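Local coordinates for protein Poly(A) RNA polymerase GLD2 (Rattus norvegicus, PDB 6LBK) that probably extends the 3' ends of selected cytoplasmic mRNAs with AMP units from ATP, and adds a single nucleotide to certain microRNAs, at residues F188-Y193 / S228-V233; S247-Y252 / E330-T335; P253-T258 / P269-P274; V328-P331 / N336-R339. The protein carries 1 engineered substitution. One frame throughout, in Å; residues are numbered along the deposited sequence.

Contact 1 of 4, residues F188-Y193 / S228-V233; sequences FLLRTY and SLVLMV
Phe188 O is gripped twice by Thr192, from OG1 at 2.6 Å and from N at 3.2 Å, on a flank of helix 182-194 away from the side where Leu190 meets Val230 and Leu231. The hydroxyl bond is the shorter of the two and comes nearly head-on to the carbonyl, with a C=O...OG1 angle of 170°; it returns a buried hydroxyl to the backbone of its own helix. The contact itself is wholly apolar. Leu190 points toward helix 226-239 and spreads its two methyls over consecutive residues there: CD2 touches Val230 CG1 at 3.7 Å, while CD1 comes within 4.2 Å of Leu231 CD2. Val230 presents CG1 because that methyl stands opposite the backbone N (chi1 177°), and the two side chains meet aslant. Helix 182-194 follows the last strand in sequence of the five-stranded palm sheet, and helix 226-239 belongs to the helical part of this nucleotidyltransferase, so Leu190 spans the two near the middle of the molecule. Its side chain is about 10 Å from that of Asp111, which probably binds the catalytic magnesium. Leu231 leans in by its branch CD2, while CD1 continues the extended line of its chain. Around this narrow contact, Tyr227 also touches Leu190, and Phe103 lies against Val230. One turn farther on, Tyr193 packs on Leu234 and Gln238 of helix 226-239.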
loop_
_atom_site.group_PDB
_atom_site.type_symbol
_atom_site.label_atom_id
_atom_site.label_comp_id
_atom_site.label_asym_id
_atom_site.label_seq_id
_atom_site.Cartn_x
_atom_site.Cartn_y
_atom_site.Cartn_z
ATOM N N PHE A 188 1.932 6.692 -7.760
ATOM C CA PHE A 188 2.474 8.032 -7.675
ATOM C C PHE A 188 1.529 8.996 -6.981
ATOM O O PHE A 188 1.990 10.035 -6.490
ATOM C CB PHE A 188 2.886 8.502 -9.079
ATOM C CG PHE A 188 3.960 7.647 -9.642
ATOM C CD1 PHE A 188 5.252 7.730 -9.125
ATOM C CD2 PHE A 188 3.679 6.688 -10.592
ATOM C CE1 PHE A 188 6.248 6.904 -9.575
ATOM C CE2 PHE A 188 4.686 5.859 -11.075
ATOM C CZ PHE A 188 5.971 5.964 -10.559
ATOM N N LEU A 189 0.240 8.647 -6.869
ATOM C CA LEU A 189 -0.611 9.350 -5.917
ATOM C C LEU A 189 -0.077 9.148 -4.515
ATOM O O LEU A 189 0.326 10.104 -3.845
ATOM C CB LEU A 189 -2.043 8.842 -6.030
ATOM C CG LEU A 189 -3.051 9.317 -5.011
ATOM C CD1 LEU A 189 -3.229 10.796 -5.199
ATOM C CD2 LEU A 189 -4.305 8.572 -5.308
ATOM N N LEU A 190 0.054 7.878 -4.123
ATOM C CA LEU A 190 0.498 7.502 -2.787
ATOM C C LEU A 190 1.892 8.022 -2.507
ATOM O O LEU A 190 2.162 8.556 -1.417
ATOM C CB LEU A 190 0.478 5.979 -2.653
ATOM C CG LEU A 190 -0.726 5.355 -1.939
ATOM C CD1 LEU A 190 -2.061 5.741 -2.572
ATOM C CD2 LEU A 190 -0.538 3.837 -1.832
ATOM N N ARG A 191 2.773 7.934 -3.502
ATOM C CA ARG A 191 4.125 8.451 -3.337
ATOM C C ARG A 191 4.102 9.940 -3.018
ATOM O O ARG A 191 4.864 10.408 -2.163
ATOM C CB ARG A 191 4.962 8.172 -4.598
ATOM C CG ARG A 191 6.336 8.811 -4.565
ATOM C CD ARG A 191 7.284 8.249 -5.583
ATOM N NE ARG A 191 8.602 8.877 -5.476
ATOM C CZ ARG A 191 9.637 8.380 -4.797
ATOM N NH1 ARG A 191 10.780 9.056 -4.760
ATOM N NH2 ARG A 191 9.536 7.215 -4.157
ATOM N N THR A 192 3.197 10.693 -3.655
ATOM C CA THR A 192 3.128 12.132 -3.410
ATOM C C THR A 192 2.641 12.424 -1.998
ATOM O O THR A 192 3.097 13.382 -1.369
ATOM C CB THR A 192 2.226 12.801 -4.457
ATOM O OG1 THR A 192 2.691 12.452 -5.764
ATOM C CG2 THR A 192 2.273 14.314 -4.319
ATOM N N TYR A 193 1.744 11.584 -1.483
ATOM C CA TYR A 193 1.378 11.665 -0.081
ATOM C C TYR A 193 2.542 11.253 0.808
ATOM O O TYR A 193 2.771 11.862 1.864
ATOM C CB TYR A 193 0.198 10.751 0.185
ATOM C CG TYR A 193 -1.149 11.252 -0.237
ATOM C CD1 TYR A 193 -1.729 12.349 0.378
ATOM C CD2 TYR A 193 -1.880 10.576 -1.206
ATOM C CE1 TYR A 193 -2.981 12.768 0.023
ATOM C CE2 TYR A 193 -3.132 10.993 -1.565
ATOM C CZ TYR A 193 -3.677 12.083 -0.947
ATOM O OH TYR A 193 -4.926 12.495 -1.316
ATOM N N SER A 228 -5.424 -1.109 1.465
ATOM C CA SER A 228 -6.524 -0.670 2.318
ATOM C C SER A 228 -6.001 0.065 3.534
ATOM O O SER A 228 -6.478 1.153 3.868
ATOM C CB SER A 228 -7.357 -1.860 2.758
ATOM O OG SER A 228 -8.061 -2.393 1.659
ATOM N N LEU A 229 -4.991 -0.505 4.196
ATOM C CA LEU A 229 -4.417 0.137 5.375
ATOM C C LEU A 229 -3.851 1.504 5.040
ATOM O O LEU A 229 -4.057 2.462 5.783
ATOM C CB LEU A 229 -3.322 -0.730 5.982
ATOM C CG LEU A 229 -3.630 -1.732 7.065
ATOM C CD1 LEU A 229 -2.329 -2.391 7.346
ATOM C CD2 LEU A 229 -4.149 -1.021 8.307
ATOM N N VAL A 230 -3.029 1.581 3.994
ATOM C CA VAL A 230 -2.432 2.848 3.581
ATOM C C VAL A 230 -3.508 3.873 3.353
ATOM O O VAL A 230 -3.365 5.033 3.732
ATOM C CB VAL A 230 -1.558 2.671 2.316
ATOM C CG1 VAL A 230 -1.027 4.014 1.876
ATOM C CG2 VAL A 230 -0.389 1.746 2.607
ATOM N N LEU A 231 -4.591 3.476 2.711
ATOM C CA LEU A 231 -5.685 4.411 2.480
ATOM C C LEU A 231 -6.357 4.774 3.787
ATOM O O LEU A 231 -6.860 5.883 3.926
ATOM C CB LEU A 231 -6.700 3.811 1.489
ATOM C CG LEU A 231 -6.301 3.587 0.013
ATOM C CD1 LEU A 231 -7.464 3.036 -0.832
ATOM C CD2 LEU A 231 -5.741 4.831 -0.652
ATOM N N MET A 232 -6.337 3.873 4.775
ATOM C CA MET A 232 -6.981 4.158 6.051
ATOM C C MET A 232 -6.139 5.113 6.899
ATOM O O MET A 232 -6.674 6.035 7.530
ATOM C CB MET A 232 -7.233 2.860 6.792
ATOM C CG MET A 232 -8.424 2.062 6.283
ATOM S SD MET A 232 -8.358 0.342 6.883
ATOM C CE MET A 232 -8.476 0.525 8.648
ATOM N N VAL A 233 -4.820 4.881 6.937
ATOM C CA VAL A 233 -3.894 5.837 7.545
ATOM C C VAL A 233 -4.054 7.204 6.899
ATOM O O VAL A 233 -4.187 8.211 7.595
ATOM C CB VAL A 233 -2.442 5.340 7.434
ATOM C CG1 VAL A 233 -1.500 6.317 8.068
ATOM C CG2 VAL A 233 -2.268 3.999 8.062
#

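Contact 2 of 4, residues S247-Y252 / E330-T335; sequences SLQKIY and EPFDGT
The loop that follows strand 328-329, in the PAP-associated region, meets the short helix 248-251 through one side chain, Gln249, which reaches Pro331 and Phe332. The Gln249 and Pro331 side chains cross at about a right angle. OE1 comes to 3.2 Å from Pro331 CB, while NE2 gives Pro331 O a weak hydrogen bond of 3.3 Å, reasonably straight at 158°. The same NE2 stands over one face of the Phe332 ring, 3.6 Å from CE1, with the amide plane tilted 52° against the ring. With an alanine at Gln249, Pro331 O would probably lose this donor and a gap would open beside the phenyl face. The loop has its own brace: Glu330 OE1 takes Phe332 N from above the carboxylate plane at 2.7 Å and Asp333 N nearly end-on at 3.0 Å. Its other oxygen, OE2, is held by Tyr227 OH and Asn186 ND2, and Leu189 packs against both Pro331 and Phe332. On the helix side, Ser247 OG accepts weakly from Lys250 N, 3.3 Å away, and also takes part in a bond with Arg308 O. Ser247 thus occupies the N-cap of helix 248-251, its hydroxyl making the weak capping bond characteristic of a helix start.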
loop_
_atom_site.group_PDB
_atom_site.type_symbol
_atom_site.label_atom_id
_atom_site.label_comp_id
_atom_site.label_asym_id
_atom_site.label_seq_id
_atom_site.Cartn_x
_atom_site.Cartn_y
_atom_site.Cartn_z
ATOM N N SER A 247 -6.508 16.767 0.256
ATOM C CA SER A 247 -6.784 15.871 -0.861
ATOM C C SER A 247 -5.921 16.279 -2.045
ATOM O O SER A 247 -6.047 17.401 -2.542
ATOM C CB SER A 247 -8.257 15.888 -1.255
ATOM O OG SER A 247 -8.442 15.120 -2.437
ATOM N N LEU A 248 -5.018 15.387 -2.475
ATOM C CA LEU A 248 -4.164 15.717 -3.616
ATOM C C LEU A 248 -4.970 15.811 -4.912
ATOM O O LEU A 248 -4.693 16.671 -5.753
ATOM C CB LEU A 248 -3.039 14.687 -3.763
ATOM C CG LEU A 248 -1.873 14.681 -2.770
ATOM C CD1 LEU A 248 -1.012 13.450 -2.986
ATOM C CD2 LEU A 248 -1.043 15.950 -2.875
ATOM N N GLN A 249 -5.970 14.942 -5.088
ATOM C CA GLN A 249 -6.715 14.891 -6.347
ATOM C C GLN A 249 -7.685 16.059 -6.497
ATOM O O GLN A 249 -8.029 16.442 -7.622
ATOM C CB GLN A 249 -7.456 13.562 -6.449
ATOM C CG GLN A 249 -6.550 12.396 -6.717
ATOM C CD GLN A 249 -7.268 11.082 -6.590
ATOM O OE1 GLN A 249 -7.521 10.600 -5.489
ATOM N NE2 GLN A 249 -7.614 10.493 -7.724
ATOM N N LYS A 250 -8.183 16.594 -5.385
ATOM C CA LYS A 250 -9.006 17.795 -5.445
ATOM C C LYS A 250 -8.174 19.051 -5.698
ATOM O O LYS A 250 -8.593 19.921 -6.472
ATOM C CB LYS A 250 -9.827 17.927 -4.164
ATOM C CG LYS A 250 -10.934 16.896 -4.037
ATOM C CD LYS A 250 -11.680 17.084 -2.733
ATOM C CE LYS A 250 -13.015 16.362 -2.739
ATOM N NZ LYS A 250 -13.710 16.534 -1.426
ATOM N N ILE A 251 -7.002 19.171 -5.060
ATOM C CA ILE A 251 -6.223 20.407 -5.156
ATOM C C ILE A 251 -5.399 20.445 -6.444
ATOM O O ILE A 251 -5.215 21.516 -7.029
ATOM C CB ILE A 251 -5.333 20.594 -3.907
ATOM C CG1 ILE A 251 -6.188 20.702 -2.640
ATOM C CG2 ILE A 251 -4.438 21.821 -4.048
ATOM C CD1 ILE A 251 -5.390 20.706 -1.353
ATOM N N TYR A 252 -4.858 19.304 -6.891
ATOM C CA TYR A 252 -4.045 19.230 -8.112
ATOM C C TYR A 252 -4.526 18.089 -9.009
ATOM O O TYR A 252 -3.789 17.122 -9.227
ATOM C CB TYR A 252 -2.556 19.030 -7.800
ATOM C CG TYR A 252 -1.976 19.823 -6.645
ATOM C CD1 TYR A 252 -2.023 19.320 -5.349
ATOM C CD2 TYR A 252 -1.345 21.046 -6.847
ATOM C CE1 TYR A 252 -1.490 20.021 -4.275
ATOM C CE2 TYR A 252 -0.805 21.757 -5.770
ATOM C CZ TYR A 252 -0.885 21.235 -4.487
ATOM O OH TYR A 252 -0.367 21.903 -3.398
ATOM N N GLU A 330 -11.350 2.970 -3.860
ATOM C CA GLU A 330 -10.158 3.210 -4.659
ATOM C C GLU A 330 -10.245 4.642 -5.194
ATOM O O GLU A 330 -11.330 5.083 -5.580
ATOM C CB GLU A 330 -10.058 2.176 -5.791
ATOM C CG GLU A 330 -8.657 1.676 -6.163
ATOM C CD GLU A 330 -7.780 2.682 -6.942
ATOM O OE1 GLU A 330 -8.332 3.500 -7.710
ATOM O OE2 GLU A 330 -6.528 2.645 -6.784
ATOM N N PRO A 331 -9.161 5.427 -5.137
ATOM C CA PRO A 331 -9.264 6.843 -5.548
ATOM C C PRO A 331 -9.368 7.071 -7.057
ATOM O O PRO A 331 -9.918 8.107 -7.460
ATOM C CB PRO A 331 -7.998 7.487 -4.964
ATOM C CG PRO A 331 -7.085 6.382 -4.684
ATOM C CD PRO A 331 -7.884 5.127 -4.482
ATOM N N PHE A 332 -8.899 6.152 -7.909
ATOM C CA PHE A 332 -8.989 6.371 -9.350
ATOM C C PHE A 332 -10.193 5.666 -9.972
ATOM O O PHE A 332 -10.912 6.282 -10.757
ATOM C CB PHE A 332 -7.680 5.948 -10.055
ATOM C CG PHE A 332 -6.488 6.861 -9.766
ATOM C CD1 PHE A 332 -6.407 8.131 -10.330
ATOM C CD2 PHE A 332 -5.454 6.445 -8.949
ATOM C CE1 PHE A 332 -5.328 8.964 -10.072
ATOM C CE2 PHE A 332 -4.377 7.282 -8.681
ATOM C CZ PHE A 332 -4.317 8.537 -9.251
ATOM N N ASP A 333 -10.452 4.401 -9.650
ATOM C CA ASP A 333 -11.712 3.758 -10.013
ATOM C C ASP A 333 -12.597 3.555 -8.784
ATOM O O ASP A 333 -12.180 3.743 -7.639
ATOM C CB ASP A 333 -11.460 2.422 -10.710
ATOM C CG ASP A 333 -10.656 1.474 -9.873
ATOM O OD1 ASP A 333 -10.297 1.865 -8.759
ATOM O OD2 ASP A 333 -10.346 0.349 -10.320
ATOM N N GLY A 334 -13.847 3.182 -9.022
ATOM C CA GLY A 334 -14.780 3.069 -7.916
ATOM C C GLY A 334 -15.011 1.651 -7.440
ATOM O O GLY A 334 -15.952 0.994 -7.899
ATOM N N THR A 335 -14.165 1.159 -6.539
ATOM C CA THR A 335 -14.237 -0.232 -6.104
ATOM C C THR A 335 -13.722 -0.347 -4.670
ATOM O O THR A 335 -12.968 0.501 -4.184
ATOM C CB THR A 335 -13.454 -1.171 -7.056
ATOM O OG1 THR A 335 -12.114 -0.696 -7.239
ATOM C CG2 THR A 335 -14.117 -1.304 -8.423
#

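Contact 3 of 4, residues P253-T258 / P269-P274; sequences PESFST and PCNVPP
Ser255 faces Asn271 and Val272 from a single helical turn that Pro253 begins. Pro253 O accepts from Phe256 N at 3.2 Å, the i to i+3 bond that closes this turn. Ser255 points across to 269-274, and its CA is 7.4 Å from that of Asn271. OG lies 4.1 Å from Asn271 CB and 4.3 Å from Val272 CG2, so the hydroxyl meets carbon on both, in loose van der Waals contact. At its root the serine also covers its neighbour: CB sits over the centre of the Phe256 ring, 4.2 Å above the plane. Ser255 and Phe256 lie in one short, weakly bonded helical turn, Asn271 ends another and Val272 follows it in the loop; ten residues separate 253-258 from 269-274. The two turns pack over the far end of helix 182-194, toward the outside of the molecule, and Asn271 is exposed whereas Phe256 and Val272 are buried. Phe256, next along the chain, supplies the apolar half of the contact. With chi1 at -46°, CG stands beside the backbone N and the ring is carried over toward 269-274, where its far corner, CZ, reaches Val272 CG2 at 3.9 Å. The methyl approaches the ring obliquely, and the two side chains cross at about a right angle. Thr192 touches Phe256, Val272 and Pro269 alike, and Leu248 packs on both Phe256 and Val272. Tyr252 lies against Val272 and Pro273, while Phe332 adds to the cover of the phenyl ring.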
loop_
_atom_site.group_PDB
_atom_site.type_symbol
_atom_site.label_atom_id
_atom_site.label_comp_id
_atom_site.label_asym_id
_atom_site.label_seq_id
_atom_site.Cartn_x
_atom_site.Cartn_y
_atom_site.Cartn_z
ATOM N N PRO A 253 -5.742 18.173 -9.579
ATOM C CA PRO A 253 -6.203 17.069 -10.451
ATOM C C PRO A 253 -5.370 16.931 -11.715
ATOM O O PRO A 253 -5.304 15.838 -12.285
ATOM C CB PRO A 253 -7.660 17.448 -10.782
ATOM C CG PRO A 253 -7.954 18.729 -10.027
ATOM C CD PRO A 253 -6.631 19.349 -9.681
ATOM N N GLU A 254 -4.721 18.015 -12.137
ATOM C CA GLU A 254 -3.846 18.031 -13.306
ATOM C C GLU A 254 -2.674 17.068 -13.173
ATOM O O GLU A 254 -2.204 16.525 -14.180
ATOM C CB GLU A 254 -3.345 19.455 -13.501
ATOM C CG GLU A 254 -2.750 19.992 -12.205
ATOM C CD GLU A 254 -2.877 21.490 -12.082
ATOM O OE1 GLU A 254 -3.270 22.145 -13.079
ATOM O OE2 GLU A 254 -2.631 21.997 -10.967
ATOM N N SER A 255 -2.198 16.830 -11.952
ATOM C CA SER A 255 -1.033 15.989 -11.732
ATOM C C SER A 255 -1.421 14.527 -11.539
ATOM O O SER A 255 -0.548 13.660 -11.615
ATOM C CB SER A 255 -0.213 16.507 -10.533
ATOM O OG SER A 255 0.171 17.877 -10.699
ATOM N N PHE A 256 -2.708 14.231 -11.319
ATOM C CA PHE A 256 -3.166 12.859 -11.135
ATOM C C PHE A 256 -4.351 12.499 -12.040
ATOM O O PHE A 256 -4.954 11.437 -11.851
ATOM C CB PHE A 256 -3.534 12.609 -9.661
ATOM C CG PHE A 256 -2.513 13.133 -8.688
ATOM C CD1 PHE A 256 -1.282 12.523 -8.553
ATOM C CD2 PHE A 256 -2.783 14.244 -7.907
ATOM C CE1 PHE A 256 -0.340 13.019 -7.667
ATOM C CE2 PHE A 256 -1.843 14.735 -7.025
ATOM C CZ PHE A 256 -0.624 14.124 -6.903
ATOM N N SER A 257 -4.667 13.317 -13.044
ATOM C CA SER A 257 -5.788 13.029 -13.938
ATOM C C SER A 257 -5.561 11.738 -14.732
ATOM O O SER A 257 -4.426 11.348 -15.019
ATOM C CB SER A 257 -6.014 14.193 -14.905
ATOM O OG SER A 257 -7.065 13.897 -15.806
ATOM N N THR A 258 -6.669 11.065 -15.075
ATOM C CA THR A 258 -6.633 9.811 -15.825
ATOM C C THR A 258 -6.159 9.965 -17.264
ATOM O O THR A 258 -5.982 8.949 -17.945
ATOM C CB THR A 258 -8.016 9.149 -15.836
ATOM O OG1 THR A 258 -8.954 9.987 -16.526
ATOM C CG2 THR A 258 -8.502 8.908 -14.440
ATOM N N PRO A 269 4.828 13.701 -8.317
ATOM C CA PRO A 269 5.483 14.096 -7.056
ATOM C C PRO A 269 6.527 15.191 -7.216
ATOM O O PRO A 269 6.833 15.870 -6.228
ATOM C CB PRO A 269 6.104 12.787 -6.543
ATOM C CG PRO A 269 6.164 11.897 -7.718
ATOM C CD PRO A 269 4.980 12.255 -8.558
ATOM N N CYS A 270 7.096 15.379 -8.414
ATOM C CA CYS A 270 8.019 16.493 -8.623
ATOM C C CYS A 270 7.292 17.828 -8.697
ATOM O O CYS A 270 7.900 18.869 -8.430
ATOM C CB CYS A 270 8.830 16.311 -9.915
ATOM S SG CYS A 270 9.922 14.869 -10.029
ATOM N N ASN A 271 6.004 17.819 -9.036
ATOM C CA ASN A 271 5.234 19.044 -9.199
ATOM C C ASN A 271 4.600 19.522 -7.894
ATOM O O ASN A 271 4.581 20.726 -7.627
ATOM C CB ASN A 271 4.128 18.826 -10.240
ATOM C CG ASN A 271 4.660 18.330 -11.584
ATOM O OD1 ASN A 271 4.128 17.374 -12.153
ATOM N ND2 ASN A 271 5.701 18.983 -12.097
ATOM N N VAL A 272 4.093 18.606 -7.076
ATOM C CA VAL A 272 3.246 18.977 -5.936
ATOM C C VAL A 272 4.124 19.452 -4.778
ATOM O O VAL A 272 5.070 18.745 -4.396
ATOM C CB VAL A 272 2.371 17.799 -5.522
ATOM C CG1 VAL A 272 1.648 18.092 -4.212
ATOM C CG2 VAL A 272 1.385 17.461 -6.631
ATOM N N PRO A 273 3.834 20.612 -4.192
ATOM C CA PRO A 273 4.648 21.139 -3.077
ATOM C C PRO A 273 4.302 20.472 -1.755
ATOM O O PRO A 273 3.247 19.832 -1.635
ATOM C CB PRO A 273 4.284 22.629 -3.066
ATOM C CG PRO A 273 2.892 22.665 -3.600
ATOM C CD PRO A 273 2.792 21.562 -4.617
ATOM N N PRO A 274 5.153 20.612 -0.731
ATOM C CA PRO A 274 4.880 19.969 0.562
ATOM C C PRO A 274 3.738 20.642 1.302
ATOM O O PRO A 274 3.396 21.801 1.058
ATOM C CB PRO A 274 6.191 20.141 1.340
ATOM C CG PRO A 274 7.200 20.508 0.341
ATOM C CD PRO A 274 6.463 21.275 -0.716
#

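Contact 4 of 4, residues V328-P331 / N336-R339; sequences VEEP and NTAR
Val328 is tied to Asn336 through the side-chain amide and to Thr337 through the backbone. Val328 N donates to Asn336 OD1 at 3.1 Å, and Val328 O accepts from Thr337 N at 3.1 Å, each with an N-H...O angle of 164°. The second lies in the carbonyl plane. In the first the donor stands above the amide plane, and Ala338 N reaches OD1 from the opposite face at 3.1 Å, so two backbone N-H groups clasp the oxygen. Asn336 CA adds a C-H...O contact to Val328 O, and a single beta bridge pairs Glu329 with Asn336. Thr337 crosses Val328 at a slant and Glu330 at about a right angle: OG1, set by chi1 69° between the backbone N and the carbonyl carbon, comes 3.2 Å from Val328 CB, and CG2 lies 4.2 Å from Glu330 CG. Val328 CG2 touches Ala338 CB at 4.3 Å. A leucine in place of Asn336 would probably leave Val328 N and Ala338 N without their shared acceptor and free the turn to shift. Farther out, Asn336 ND2 bonds Ile326 O, and Thr337 OG1 pairs with Ser228 OG of helix 226-239. Glu329 shares backbone bonds with Ile305 of the small three-stranded sheet, with strand 328-329 one of its two outer strands. The OD1 bond to Ala338 N makes an Asx turn, which overlaps the type I beta turn from Asn336 to Arg339.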
loop_
_atom_site.group_PDB
_atom_site.type_symbol
_atom_site.label_atom_id
_atom_site.label_comp_id
_atom_site.label_asym_id
_atom_site.label_seq_id
_atom_site.Cartn_x
_atom_site.Cartn_y
_atom_site.Cartn_z
ATOM N N VAL A 328 -13.576 0.742 1.449
ATOM C CA VAL A 328 -12.558 1.748 1.146
ATOM C C VAL A 328 -12.584 2.032 -0.366
ATOM O O VAL A 328 -12.444 1.109 -1.173
ATOM C CB VAL A 328 -11.170 1.283 1.600
ATOM C CG1 VAL A 328 -10.158 2.393 1.447
ATOM C CG2 VAL A 328 -11.228 0.754 3.010
ATOM N N GLU A 329 -12.837 3.285 -0.751
ATOM C CA GLU A 329 -12.974 3.646 -2.159
ATOM C C GLU A 329 -11.596 3.759 -2.816
ATOM O O GLU A 329 -10.751 4.537 -2.366
ATOM C CB GLU A 329 -13.735 4.962 -2.315
ATOM C CG GLU A 329 -14.001 5.373 -3.769
ATOM C CD GLU A 329 -14.506 6.823 -3.928
ATOM O OE1 GLU A 329 -15.505 7.048 -4.662
ATOM O OE2 GLU A 329 -13.902 7.744 -3.336
ATOM N N GLU A 330 -11.350 2.970 -3.860
ATOM C CA GLU A 330 -10.158 3.210 -4.659
ATOM C C GLU A 330 -10.245 4.642 -5.194
ATOM O O GLU A 330 -11.330 5.083 -5.580
ATOM C CB GLU A 330 -10.058 2.176 -5.791
ATOM C CG GLU A 330 -8.657 1.676 -6.163
ATOM C CD GLU A 330 -7.780 2.682 -6.942
ATOM O OE1 GLU A 330 -8.332 3.500 -7.710
ATOM O OE2 GLU A 330 -6.528 2.645 -6.784
ATOM N N PRO A 331 -9.161 5.427 -5.137
ATOM C CA PRO A 331 -9.264 6.843 -5.548
ATOM C C PRO A 331 -9.368 7.071 -7.057
ATOM O O PRO A 331 -9.918 8.107 -7.460
ATOM C CB PRO A 331 -7.998 7.487 -4.964
ATOM C CG PRO A 331 -7.085 6.382 -4.684
ATOM C CD PRO A 331 -7.884 5.127 -4.482
ATOM N N ASN A 336 -14.134 -1.424 -4.000
ATOM C CA ASN A 336 -13.821 -1.669 -2.594
ATOM C C ASN A 336 -12.476 -2.380 -2.473
ATOM O O ASN A 336 -12.349 -3.537 -2.885
ATOM C CB ASN A 336 -14.916 -2.502 -1.937
ATOM C CG ASN A 336 -14.675 -2.714 -0.453
ATOM O OD1 ASN A 336 -13.850 -2.035 0.162
ATOM N ND2 ASN A 336 -15.404 -3.654 0.135
ATOM N N THR A 337 -11.467 -1.693 -1.907
ATOM C CA THR A 337 -10.153 -2.307 -1.756
ATOM C C THR A 337 -10.135 -3.379 -0.675
ATOM O O THR A 337 -9.332 -4.324 -0.755
ATOM C CB THR A 337 -9.111 -1.247 -1.421
ATOM O OG1 THR A 337 -9.375 -0.759 -0.095
ATOM C CG2 THR A 337 -9.136 -0.111 -2.429
ATOM N N ALA A 338 -10.987 -3.250 0.343
ATOM C CA ALA A 338 -11.073 -4.225 1.422
ATOM C C ALA A 338 -12.101 -5.301 1.118
ATOM O O ALA A 338 -12.556 -6.002 2.033
ATOM C CB ALA A 338 -11.404 -3.541 2.749
ATOM N N ARG A 339 -12.469 -5.432 -0.152
ATOM C CA ARG A 339 -13.413 -6.442 -0.605
ATOM C C ARG A 339 -13.039 -7.838 -0.129
ATOM O O ARG A 339 -13.913 -8.703 -0.046
ATOM C CB ARG A 339 -13.480 -6.389 -2.129
ATOM C CG ARG A 339 -14.480 -7.305 -2.801
ATOM C CD ARG A 339 -14.563 -7.012 -4.315
ATOM N NE ARG A 339 -15.478 -5.918 -4.650
ATOM C CZ ARG A 339 -15.151 -4.838 -5.360
ATOM N NH1 ARG A 339 -13.918 -4.696 -5.834
ATOM N NH2 ARG A 339 -16.062 -3.900 -5.601
#

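How the contacts relate
Contact 1 comes first along the chain, closing a loop with 34 residues between 188-193 and 228-233, on helices 182-194 and 226-239. Contact 2 then opens at 247-252 and closes at 330-335, a long loop that encloses contact 3, where 253-258 folds back on 269-274. Contact 4 begins at 328-331, sharing Glu330 and Pro331 with contact 2, and turns the chain back on itself at 336-339. Helix 182-194 ties the first three together: it packs on the 330-335 loop and on contact 3, and Tyr193 OH probably bonds Leu248 N. Helix 226-239 holds the 336-339 turn through Ser228. Contacts 3 and 4, about 22 Å apart between centres, do not touch.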